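PDB 2HWJ: hypothetical protein Atu1540 from Agrobacterium tumefaciens str. C58, which is of unknown function but belongs to a putative ParB-like nuclease family, so it may act on nucleic acids or nucleotides. Local coordinates for residues 17-22 against 123-128; 51-55 against 65-69; 112-116 against 132-136; 135-139 against 169-174. All blocks are in the same frame, centred on the assembly; numbering follows the deposited sequence.

Contact 1: 17-22 against 123-128; sequences LRPTQI and DIPKNI
L17 starts the contact by bringing its CB alongside I128, 4.5 Å from CG1, a loose apolar touch. R18 comes next and meets K126 twice: R18 CD lies 3.6 Å from K126 O, and the guanidinium NH1 is 3.6 Å from K126 CB, which sits oblique to the guanidinium plane. The R18 chain, bent at chi2 and chi3, runs past the base of K126, and the two charged ends stay apart. Backbone bonds tie R18 to A63 and L65, T20 to Y110 and I22 to E132. P19 is the central piece. Its ring packs against the backbone of P125 to I128, with CB 4.0 Å from P125 CG, CG 4.3 Å from I128 CD1, and the carbonyls of P125 and K126 lying against CG and CD. T20 faces the other way, its OG1 within hydrogen-bonding distance of both L65 O and L108 O. Q21 contributes backbone, its O lying 3.5 Å from P125 CG. At I22, chi1 of -67° sets CG1 beside the backbone N; the I22 and I124 side chains cross at about a right angle, CG1 3.7 Å from I124 CD1. No hydrogen bond joins the two loops, so their cohesion rests on apolar proline and isoleucine surfaces.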
loop_
_atom_site.group_PDB
_atom_site.type_symbol
_atom_site.label_atom_id
_atom_site.label_comp_id
_atom_site.label_asym_id
_atom_site.label_seq_id
_atom_site.Cartn_x
_atom_site.Cartn_y
_atom_site.Cartn_z
ATOM N N LEU A 17 -5.376 -14.812 24.080
ATOM C CA LEU A 17 -4.784 -14.248 22.885
ATOM C C LEU A 17 -3.347 -14.513 22.777
ATOM O O LEU A 17 -2.590 -14.342 23.713
ATOM C CB LEU A 17 -4.906 -12.756 22.814
ATOM C CG LEU A 17 -6.245 -12.267 22.345
ATOM C CD1 LEU A 17 -6.452 -10.840 22.885
ATOM C CD2 LEU A 17 -6.239 -12.306 20.852
ATOM N N ARG A 18 -2.936 -14.857 21.588
ATOM C CA ARG A 18 -1.570 -15.108 21.392
ATOM C C ARG A 18 -0.914 -13.869 20.783
ATOM O O ARG A 18 -1.254 -13.480 19.712
ATOM C CB ARG A 18 -1.449 -16.347 20.525
ATOM C CG ARG A 18 -1.795 -17.562 21.311
ATOM C CD ARG A 18 -0.586 -18.360 21.677
ATOM N NE ARG A 18 -0.966 -19.773 21.602
ATOM C CZ ARG A 18 -1.055 -20.622 22.634
ATOM N NH1 ARG A 18 -0.676 -20.266 23.869
ATOM N NH2 ARG A 18 -1.472 -21.874 22.419
ATOM N N PRO A 19 0.038 -13.258 21.478
ATOM C CA PRO A 19 0.792 -12.097 21.028
ATOM C C PRO A 19 1.447 -12.285 19.652
ATOM O O PRO A 19 1.645 -13.431 19.260
ATOM C CB PRO A 19 1.935 -11.992 22.057
ATOM C CG PRO A 19 1.445 -12.642 23.239
ATOM C CD PRO A 19 0.415 -13.687 22.832
ATOM N N THR A 20 1.860 -11.195 18.960
ATOM C CA THR A 20 2.659 -11.430 17.799
ATOM C C THR A 20 3.897 -10.587 17.804
ATOM O O THR A 20 4.545 -10.371 16.773
ATOM C CB THR A 20 1.791 -11.329 16.434
ATOM O OG1 THR A 20 1.273 -10.021 16.267
ATOM C CG2 THR A 20 0.614 -12.363 16.359
ATOM N N GLN A 21 4.281 -10.114 18.975
ATOM C CA GLN A 21 5.536 -9.328 19.188
ATOM C C GLN A 21 6.043 -9.575 20.598
ATOM O O GLN A 21 5.305 -10.022 21.493
ATOM C CB GLN A 21 5.317 -7.828 18.922
ATOM C CG GLN A 21 4.408 -7.099 19.902
ATOM C CD GLN A 21 4.014 -5.744 19.404
ATOM O OE1 GLN A 21 3.454 -5.663 18.344
ATOM N NE2 GLN A 21 4.249 -4.666 20.184
ATOM N N ILE A 22 7.310 -9.291 20.819
ATOM C CA ILE A 22 7.990 -9.635 22.042
ATOM C C ILE A 22 7.901 -8.504 23.030
ATOM O O ILE A 22 7.846 -8.750 24.227
ATOM C CB ILE A 22 9.420 -9.996 21.707
ATOM C CG1 ILE A 22 9.389 -11.286 20.912
ATOM C CG2 ILE A 22 10.196 -10.292 22.945
ATOM C CD1 ILE A 22 10.599 -11.624 20.292
ATOM N N ASP A 123 10.484 -17.584 20.099
ATOM C CA ASP A 123 10.715 -16.668 21.229
ATOM C C ASP A 123 9.541 -15.723 21.403
ATOM O O ASP A 123 9.530 -15.041 22.410
ATOM C CB ASP A 123 12.029 -15.890 21.116
ATOM C CG ASP A 123 13.277 -16.790 21.311
ATOM O OD1 ASP A 123 14.269 -16.706 20.515
ATOM O OD2 ASP A 123 13.296 -17.593 22.270
ATOM N N ILE A 124 8.552 -15.685 20.466
ATOM C CA ILE A 124 7.363 -14.840 20.692
ATOM C C ILE A 124 6.564 -15.383 21.878
ATOM O O ILE A 124 6.146 -16.507 21.800
ATOM C CB ILE A 124 6.349 -14.766 19.550
ATOM C CG1 ILE A 124 6.940 -14.350 18.188
ATOM C CG2 ILE A 124 5.173 -13.862 19.951
ATOM C CD1 ILE A 124 7.692 -13.145 18.216
ATOM N N PRO A 125 6.300 -14.567 22.929
ATOM C CA PRO A 125 5.542 -14.996 24.106
ATOM C C PRO A 125 4.190 -15.541 23.735
ATOM O O PRO A 125 3.566 -14.992 22.862
ATOM C CB PRO A 125 5.276 -13.671 24.871
ATOM C CG PRO A 125 5.440 -12.599 23.905
ATOM C CD PRO A 125 6.576 -13.113 23.006
ATOM N N LYS A 126 3.739 -16.557 24.439
ATOM C CA LYS A 126 2.411 -17.108 24.305
ATOM C C LYS A 126 1.338 -16.374 25.046
ATOM O O LYS A 126 0.261 -16.298 24.546
ATOM C CB LYS A 126 2.361 -18.589 24.665
ATOM C CG LYS A 126 3.207 -19.468 23.703
ATOM C CD LYS A 126 4.498 -19.856 24.417
ATOM C CE LYS A 126 5.695 -19.739 23.479
ATOM N NZ LYS A 126 5.703 -20.734 22.320
ATOM N N ASN A 127 1.609 -15.785 26.196
ATOM C CA ASN A 127 0.638 -14.906 26.826
ATOM C C ASN A 127 1.085 -13.447 26.802
ATOM O O ASN A 127 2.292 -13.142 26.963
ATOM C CB ASN A 127 0.452 -15.292 28.276
ATOM C CG ASN A 127 0.803 -16.714 28.526
ATOM O OD1 ASN A 127 -0.086 -17.598 28.586
ATOM N ND2 ASN A 127 2.121 -16.982 28.673
ATOM N N ILE A 128 0.100 -12.566 26.628
ATOM C CA ILE A 128 0.216 -11.135 26.812
ATOM C C ILE A 128 0.986 -10.759 28.094
ATOM O O ILE A 128 1.926 -9.991 28.033
ATOM C CB ILE A 128 -1.205 -10.546 26.892
ATOM C CG1 ILE A 128 -1.979 -10.778 25.578
ATOM C CG2 ILE A 128 -1.173 -9.093 27.113
ATOM C CD1 ILE A 128 -1.512 -9.820 24.418
#

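Contact 2: 51-55 against 65-69; sequences HIVPV and LIDHH
H68 lies against strand 52-57 through both its CB and its ring. Its CB comes 4.0 Å from V53 CG2, the two side chains sliding past each other in opposite directions. From CB the torsion chi1 of -50° sets CG beside the backbone N, which swings the imidazole toward P54. There H68 CD2 meets P54 CD at 3.6 Å, with that methylene near the ring plane, at the edge; the H68 and P54 side chains cross at about a right angle. D67 CG sits 3.7 Å above one face of the same imidazole, offset toward the rim, and Y5 of the second subunit also packs on H68. D67 CB in turn touches P54 CG at 3.9 Å.

V55 and L65 form an antiparallel non-hydrogen-bonded pair, and I66 N donates to P54 O at 3.2 Å with an N-H...O angle of 152°, the donor tilted 28° from the carbonyl plane. L65 CD1 reaches V53 CG1, and its CD2 lies over the centre of the H69 ring. Residues 66-68 link strand 63-65 to helix 69-77, with H68 at the N-cap position, inside the region assigned to the putative ParB-like nuclease family. One backbone hydrogen bond, the edge of an imidazole against a proline, and apolar methyl contacts thus hold this link beside the strand.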
loop_
_atom_site.group_PDB
_atom_site.type_symbol
_atom_site.label_atom_id
_atom_site.label_comp_id
_atom_site.label_asym_id
_atom_site.label_seq_id
_atom_site.Cartn_x
_atom_site.Cartn_y
_atom_site.Cartn_z
ATOM N N HIS A 51 -13.549 -1.631 23.060
ATOM C CA HIS A 51 -12.515 -1.777 22.074
ATOM C C HIS A 51 -12.711 -3.096 21.418
ATOM O O HIS A 51 -13.184 -4.056 22.044
ATOM C CB HIS A 51 -11.132 -1.713 22.726
ATOM C CG HIS A 51 -10.996 -0.557 23.650
ATOM N ND1 HIS A 51 -11.246 -0.663 25.011
ATOM C CD2 HIS A 51 -10.776 0.763 23.401
ATOM C CE1 HIS A 51 -11.096 0.531 25.568
ATOM N NE2 HIS A 51 -10.834 1.413 24.612
ATOM N N ILE A 52 -12.355 -3.092 20.141
ATOM C CA ILE A 52 -12.338 -4.247 19.287
ATOM C C ILE A 52 -10.931 -4.308 18.842
ATOM O O ILE A 52 -10.384 -3.317 18.437
ATOM C CB ILE A 52 -13.119 -3.994 17.974
ATOM C CG1 ILE A 52 -14.078 -2.873 18.212
ATOM C CG2 ILE A 52 -13.766 -5.299 17.471
ATOM C CD1 ILE A 52 -15.373 -2.849 17.205
ATOM N N VAL A 53 -10.422 -5.494 18.703
ATOM C CA VAL A 53 -9.053 -5.647 18.421
ATOM C C VAL A 53 -8.990 -6.631 17.275
ATOM O O VAL A 53 -9.771 -7.561 17.234
ATOM C CB VAL A 53 -8.513 -6.064 19.778
ATOM C CG1 VAL A 53 -7.890 -7.418 19.858
ATOM C CG2 VAL A 53 -7.812 -4.873 20.439
ATOM N N PRO A 54 -8.170 -6.368 16.259
ATOM C CA PRO A 54 -8.157 -7.289 15.089
ATOM C C PRO A 54 -7.322 -8.512 15.376
ATOM O O PRO A 54 -6.358 -8.465 16.112
ATOM C CB PRO A 54 -7.437 -6.464 14.034
ATOM C CG PRO A 54 -6.509 -5.681 14.719
ATOM C CD PRO A 54 -7.201 -5.278 16.073
ATOM N N VAL A 55 -7.600 -9.602 14.731
ATOM C CA VAL A 55 -7.030 -10.894 15.143
ATOM C C VAL A 55 -6.980 -11.831 13.921
ATOM O O VAL A 55 -7.636 -11.588 12.927
ATOM C CB VAL A 55 -8.038 -11.413 16.143
ATOM C CG1 VAL A 55 -8.531 -12.835 15.824
ATOM C CG2 VAL A 55 -7.670 -11.067 17.587
ATOM N N LEU A 65 -3.232 -11.917 18.120
ATOM C CA LEU A 65 -3.512 -10.462 18.215
ATOM C C LEU A 65 -2.621 -9.774 17.221
ATOM O O LEU A 65 -1.420 -10.027 17.195
ATOM C CB LEU A 65 -3.075 -9.945 19.594
ATOM C CG LEU A 65 -3.241 -8.452 19.791
ATOM C CD1 LEU A 65 -4.712 -8.003 19.598
ATOM C CD2 LEU A 65 -2.719 -7.980 21.151
ATOM N N ILE A 66 -3.172 -8.862 16.437
ATOM C CA ILE A 66 -2.416 -8.284 15.299
ATOM C C ILE A 66 -2.049 -6.820 15.545
ATOM O O ILE A 66 -1.099 -6.268 14.990
ATOM C CB ILE A 66 -3.230 -8.502 13.978
ATOM C CG1 ILE A 66 -2.841 -9.839 13.453
ATOM C CG2 ILE A 66 -2.938 -7.518 12.909
ATOM C CD1 ILE A 66 -1.493 -10.116 13.912
ATOM N N ASP A 67 -2.778 -6.162 16.409
ATOM C CA ASP A 67 -2.397 -4.813 16.674
ATOM C C ASP A 67 -2.750 -4.517 18.091
ATOM O O ASP A 67 -3.455 -5.329 18.721
ATOM C CB ASP A 67 -3.223 -3.890 15.767
ATOM C CG ASP A 67 -2.473 -2.655 15.416
ATOM O OD1 ASP A 67 -1.296 -2.553 15.878
ATOM O OD2 ASP A 67 -3.044 -1.802 14.695
ATOM N N HIS A 68 -2.377 -3.346 18.583
ATOM C CA HIS A 68 -2.903 -2.951 19.880
ATOM C C HIS A 68 -2.411 -3.783 21.035
ATOM O O HIS A 68 -3.135 -3.997 21.991
ATOM C CB HIS A 68 -4.425 -2.890 19.901
ATOM C CG HIS A 68 -4.978 -2.109 18.761
ATOM N ND1 HIS A 68 -4.934 -0.731 18.713
ATOM C CD2 HIS A 68 -5.539 -2.509 17.592
ATOM C CE1 HIS A 68 -5.452 -0.316 17.573
ATOM N NE2 HIS A 68 -5.815 -1.374 16.877
ATOM N N HIS A 69 -1.197 -4.274 20.971
ATOM C CA HIS A 69 -0.618 -4.882 22.223
ATOM C C HIS A 69 -0.604 -3.962 23.481
ATOM O O HIS A 69 -0.816 -4.425 24.590
ATOM C CB HIS A 69 0.736 -5.492 21.944
ATOM C CG HIS A 69 0.674 -6.621 20.956
ATOM N ND1 HIS A 69 1.031 -7.918 21.268
ATOM C CD2 HIS A 69 0.275 -6.651 19.661
ATOM C CE1 HIS A 69 0.867 -8.693 20.207
ATOM N NE2 HIS A 69 0.401 -7.949 19.224
#

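Contact 3: 112-116 against 132-136; sequences FDAQG and EDDPF
A side-chain-to-backbone hydrogen bond between a loop turn and a strand-to-helix junction defines this contact: E132, at the start of strand 132-133, grips the turn at 113-116 in the long loop after helix 96-105. E132 OE2 accepts from A114 N at 3.0 Å, nearly straight (169°), and the donor meets the oxygen almost along its C-O axis. The glutamate gets there with its chain extended beyond CG, and its OE2 also lies 3.5 Å from D113 CB. The A114 methyl rests between the strand and the helix start, 3.9 Å from E132 CB and 4.1 Å from D134 CB. With chi1 at 68°, D113 CG sits between its backbone N and carbonyl carbon; OD1 accepts from L117 N, and its geometry toward Q115 N fits an Asx turn, though that bond is modelled implausibly short and is doubtful. D134 presents CB and CG to A114 O. Its carboxylate is engaged elsewhere, OD1 with F136 N through a weak bond and with R166 through a salt bridge. E132 and D134 also pair through their backbones with V24 of strand 23-24. The result is a type I turn from D113 to G116, set against a strand that passes through an aspartate N-cap into helix 135-146.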
loop_
_atom_site.group_PDB
_atom_site.type_symbol
_atom_site.label_atom_id
_atom_site.label_comp_id
_atom_site.label_asym_id
_atom_site.label_seq_id
_atom_site.Cartn_x
_atom_site.Cartn_y
_atom_site.Cartn_z
ATOM N N PHE A 112 11.107 -9.012 17.784
ATOM C CA PHE A 112 12.262 -8.277 18.272
ATOM C C PHE A 112 12.155 -8.014 19.753
ATOM O O PHE A 112 11.114 -7.598 20.232
ATOM C CB PHE A 112 12.456 -6.971 17.533
ATOM C CG PHE A 112 12.853 -7.128 16.101
ATOM C CD1 PHE A 112 11.911 -7.327 15.126
ATOM C CD2 PHE A 112 14.171 -7.038 15.725
ATOM C CE1 PHE A 112 12.302 -7.461 13.783
ATOM C CE2 PHE A 112 14.564 -7.161 14.408
ATOM C CZ PHE A 112 13.646 -7.340 13.447
ATOM N N ASP A 113 13.232 -8.274 20.491
ATOM C CA ASP A 113 13.186 -8.158 21.949
ATOM C C ASP A 113 13.369 -6.719 22.401
ATOM O O ASP A 113 13.710 -5.870 21.618
ATOM C CB ASP A 113 14.289 -8.993 22.592
ATOM C CG ASP A 113 15.618 -8.441 22.294
ATOM O OD1 ASP A 113 15.767 -7.198 22.313
ATOM O OD2 ASP A 113 16.537 -9.247 22.044
ATOM N N ALA A 114 13.240 -6.515 23.705
ATOM C CA ALA A 114 13.284 -5.217 24.325
ATOM C C ALA A 114 14.584 -4.440 24.001
ATOM O O ALA A 114 14.584 -3.203 24.066
ATOM C CB ALA A 114 12.992 -5.314 25.836
ATOM N N GLN A 115 15.666 -5.108 23.602
ATOM C CA GLN A 115 16.826 -4.325 23.172
ATOM C C GLN A 115 17.002 -4.397 21.701
ATOM O O GLN A 115 18.101 -4.260 21.178
ATOM C CB GLN A 115 18.137 -4.547 23.969
ATOM C CG GLN A 115 18.332 -5.914 24.640
ATOM C CD GLN A 115 17.315 -6.152 25.789
ATOM O OE1 GLN A 115 17.194 -5.300 26.693
ATOM N NE2 GLN A 115 16.560 -7.307 25.742
ATOM N N GLY A 116 15.867 -4.573 21.023
ATOM C CA GLY A 116 15.803 -4.590 19.563
ATOM C C GLY A 116 16.479 -5.683 18.774
ATOM O O GLY A 116 16.722 -5.495 17.612
ATOM N N GLU A 132 7.760 -8.041 27.062
ATOM C CA GLU A 132 8.942 -7.348 27.574
ATOM C C GLU A 132 8.794 -5.850 27.409
ATOM O O GLU A 132 8.054 -5.381 26.526
ATOM C CB GLU A 132 10.149 -7.749 26.760
ATOM C CG GLU A 132 10.606 -9.106 27.053
ATOM C CD GLU A 132 11.795 -9.567 26.173
ATOM O OE1 GLU A 132 12.007 -10.826 26.060
ATOM O OE2 GLU A 132 12.533 -8.694 25.624
ATOM N N ASP A 133 9.536 -5.078 28.206
ATOM C CA ASP A 133 9.360 -3.622 28.184
ATOM C C ASP A 133 10.388 -3.104 27.273
ATOM O O ASP A 133 11.566 -3.268 27.595
ATOM C CB ASP A 133 9.531 -3.035 29.572
ATOM C CG ASP A 133 9.458 -1.482 29.613
ATOM O OD1 ASP A 133 8.892 -0.777 28.731
ATOM O OD2 ASP A 133 9.975 -0.927 30.606
ATOM N N ASP A 134 9.984 -2.505 26.136
ATOM C CA ASP A 134 10.978 -1.773 25.359
ATOM C C ASP A 134 10.916 -0.232 25.598
ATOM O O ASP A 134 10.078 0.482 25.083
ATOM C CB ASP A 134 11.088 -2.236 23.922
ATOM C CG ASP A 134 12.010 -1.318 23.036
ATOM O OD1 ASP A 134 12.713 -0.419 23.609
ATOM O OD2 ASP A 134 12.031 -1.477 21.743
ATOM N N PRO A 135 11.827 0.281 26.432
ATOM C CA PRO A 135 11.676 1.702 26.788
ATOM C C PRO A 135 11.870 2.598 25.587
ATOM O O PRO A 135 11.291 3.680 25.538
ATOM C CB PRO A 135 12.766 1.948 27.870
ATOM C CG PRO A 135 13.790 0.773 27.673
ATOM C CD PRO A 135 12.960 -0.397 27.118
ATOM N N PHE A 136 12.633 2.189 24.586
ATOM C CA PHE A 136 12.647 3.057 23.370
ATOM C C PHE A 136 11.353 3.003 22.619
ATOM O O PHE A 136 10.983 3.997 21.955
ATOM C CB PHE A 136 13.875 2.861 22.473
ATOM C CG PHE A 136 15.120 3.309 23.148
ATOM C CD1 PHE A 136 15.861 2.403 23.942
ATOM C CD2 PHE A 136 15.485 4.671 23.145
ATOM C CE1 PHE A 136 16.973 2.825 24.655
ATOM C CE2 PHE A 136 16.623 5.111 23.870
ATOM C CZ PHE A 136 17.373 4.172 24.614
#

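Contact 4: 135-139 against 169-174; sequences PFRSL and IDRDLL
F136 is the hub, its ring packed against L174 on one face. L174 CD1 makes a CH-pi contact 3.6 Å from the F136 ring centroid and 15° off the normal, with F136 CE2 its nearest ring carbon. R171 CG comes to the edge of the same ring, 4.1 Å from F136 CE1, the two side chains crossing at about a right angle. I169 approaches with both backbone and side chain: its O lies obliquely 3.4 Å from F136 CZ, and its CB is 4.2 Å from F136 CE2. Around this centre the shell widens. P135 CB touches L174 CD1 at 4.0 Å; one helical turn on, L139 CD2 reaches I169 CD1 at 3.9 Å, helped by chi1 of -171°, which sets CG anti to the backbone N. Further out, A162 and R166 of helix 157-166 also pack on F136, and L188 of helix 178-189 on I169. D170 positions the second segment as the N-cap of helix 171-176, its OD1 accepting from D172 N from above the carboxylate plane. No hydrogen bond crosses between the segments: the start of helix 135-146 packs on I169 and the start of helix 171-176 mostly through carbon atoms, with F136, L139, I169 and L174 buried.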
loop_
_atom_site.group_PDB
_atom_site.type_symbol
_atom_site.label_atom_id
_atom_site.label_comp_id
_atom_site.label_asym_id
_atom_site.label_seq_id
_atom_site.Cartn_x
_atom_site.Cartn_y
_atom_site.Cartn_z
ATOM N N PRO A 135 11.827 0.281 26.432
ATOM C CA PRO A 135 11.676 1.702 26.788
ATOM C C PRO A 135 11.870 2.598 25.587
ATOM O O PRO A 135 11.291 3.680 25.538
ATOM C CB PRO A 135 12.766 1.948 27.870
ATOM C CG PRO A 135 13.790 0.773 27.673
ATOM C CD PRO A 135 12.960 -0.397 27.118
ATOM N N PHE A 136 12.633 2.189 24.586
ATOM C CA PHE A 136 12.647 3.057 23.370
ATOM C C PHE A 136 11.353 3.003 22.619
ATOM O O PHE A 136 10.983 3.997 21.955
ATOM C CB PHE A 136 13.875 2.861 22.473
ATOM C CG PHE A 136 15.120 3.309 23.148
ATOM C CD1 PHE A 136 15.861 2.403 23.942
ATOM C CD2 PHE A 136 15.485 4.671 23.145
ATOM C CE1 PHE A 136 16.973 2.825 24.655
ATOM C CE2 PHE A 136 16.623 5.111 23.870
ATOM C CZ PHE A 136 17.373 4.172 24.614
ATOM N N ARG A 137 10.629 1.887 22.746
ATOM C CA ARG A 137 9.341 1.906 22.149
ATOM C C ARG A 137 8.481 3.036 22.770
ATOM O O ARG A 137 7.705 3.704 22.029
ATOM C CB ARG A 137 8.705 0.561 22.262
ATOM C CG ARG A 137 7.330 0.516 21.725
ATOM C CD ARG A 137 7.320 0.832 20.288
ATOM N NE ARG A 137 5.972 0.799 19.781
ATOM C CZ ARG A 137 5.073 1.761 20.014
ATOM N NH1 ARG A 137 5.404 2.807 20.763
ATOM N NH2 ARG A 137 3.839 1.664 19.529
ATOM N N SER A 138 8.611 3.288 24.091
ATOM C CA SER A 138 7.776 4.318 24.741
ATOM C C SER A 138 8.218 5.676 24.319
ATOM O O SER A 138 7.411 6.598 24.114
ATOM C CB SER A 138 7.920 4.290 26.220
ATOM O OG SER A 138 7.409 3.115 26.754
ATOM N N LEU A 139 9.529 5.821 24.239
ATOM C CA LEU A 139 10.088 7.079 23.797
ATOM C C LEU A 139 9.601 7.392 22.379
ATOM O O LEU A 139 9.078 8.472 22.171
ATOM C CB LEU A 139 11.613 7.047 23.836
ATOM C CG LEU A 139 12.218 8.432 23.576
ATOM C CD1 LEU A 139 11.882 9.454 24.679
ATOM C CD2 LEU A 139 13.682 8.373 23.338
ATOM N N ILE A 169 20.460 7.610 21.896
ATOM C CA ILE A 169 20.212 8.221 23.167
ATOM C C ILE A 169 20.591 7.184 24.227
ATOM O O ILE A 169 20.258 5.994 24.121
ATOM C CB ILE A 169 18.774 8.721 23.275
ATOM C CG1 ILE A 169 18.466 9.810 22.238
ATOM C CG2 ILE A 169 18.478 9.252 24.676
ATOM C CD1 ILE A 169 16.954 10.239 22.289
ATOM N N ASP A 170 21.333 7.654 25.211
ATOM C CA ASP A 170 21.834 6.868 26.333
ATOM C C ASP A 170 20.639 6.280 27.146
ATOM O O ASP A 170 19.739 7.049 27.454
ATOM C CB ASP A 170 22.669 7.884 27.127
ATOM C CG ASP A 170 23.376 7.323 28.306
ATOM O OD1 ASP A 170 23.249 6.144 28.686
ATOM O OD2 ASP A 170 24.115 8.133 28.915
ATOM N N ARG A 171 20.588 4.965 27.469
ATOM C CA ARG A 171 19.440 4.447 28.294
ATOM C C ARG A 171 19.311 5.129 29.681
ATOM O O ARG A 171 18.198 5.304 30.226
ATOM C CB ARG A 171 19.521 2.954 28.590
ATOM C CG ARG A 171 19.921 2.089 27.475
ATOM C CD ARG A 171 20.748 0.861 28.057
ATOM N NE ARG A 171 20.832 -0.207 27.037
ATOM C CZ ARG A 171 21.833 -1.080 26.901
ATOM N NH1 ARG A 171 22.877 -1.057 27.743
ATOM N NH2 ARG A 171 21.782 -1.987 25.916
ATOM N N ASP A 172 20.461 5.443 30.248
ATOM C CA ASP A 172 20.547 6.186 31.454
ATOM C C ASP A 172 19.881 7.570 31.385
ATOM O O ASP A 172 19.434 8.089 32.413
ATOM C CB ASP A 172 22.029 6.244 31.896
ATOM C CG ASP A 172 22.559 4.836 32.269
ATOM O OD1 ASP A 172 21.731 3.882 32.236
ATOM O OD2 ASP A 172 23.766 4.665 32.600
ATOM N N LEU A 173 19.788 8.178 30.202
ATOM C CA LEU A 173 19.118 9.459 30.119
ATOM C C LEU A 173 17.653 9.191 30.236
ATOM O O LEU A 173 16.906 9.968 30.816
ATOM C CB LEU A 173 19.399 10.121 28.788
ATOM C CG LEU A 173 19.491 11.668 28.752
ATOM C CD1 LEU A 173 18.488 12.299 27.757
ATOM C CD2 LEU A 173 19.521 12.408 30.180
ATOM N N LEU A 174 17.279 8.049 29.689
ATOM C CA LEU A 174 15.896 7.663 29.497
ATOM C C LEU A 174 15.266 7.264 30.814
ATOM O O LEU A 174 14.050 7.397 30.982
ATOM C CB LEU A 174 15.808 6.464 28.555
ATOM C CG LEU A 174 14.789 6.581 27.455
ATOM C CD1 LEU A 174 14.529 5.281 26.679
ATOM C CD2 LEU A 174 13.476 7.141 27.976
#

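How the contacts relate
Contacts 1 and 2 meet where the mixed sheet joins helix 69-77: their centres are 12 Å apart, and L65 of contact 2 takes bonds from the 17-22 loop of contact 1. Contact 2 falls between the segments of contact 1 along the chain. Contact 1 also touches contact 3, 14 Å away between centres, and the segments of these two interleave in sequence. Contact 3 passes straight into contact 4 through P135 and F136 on helix 135-146, their centres 10 Å apart. Contacts 2 and 4 are the most distant, about 26 Å between centres, on opposite sides of the chain's centre. The interleaved loops thus tie the four-stranded sheet to the helical C-terminal part.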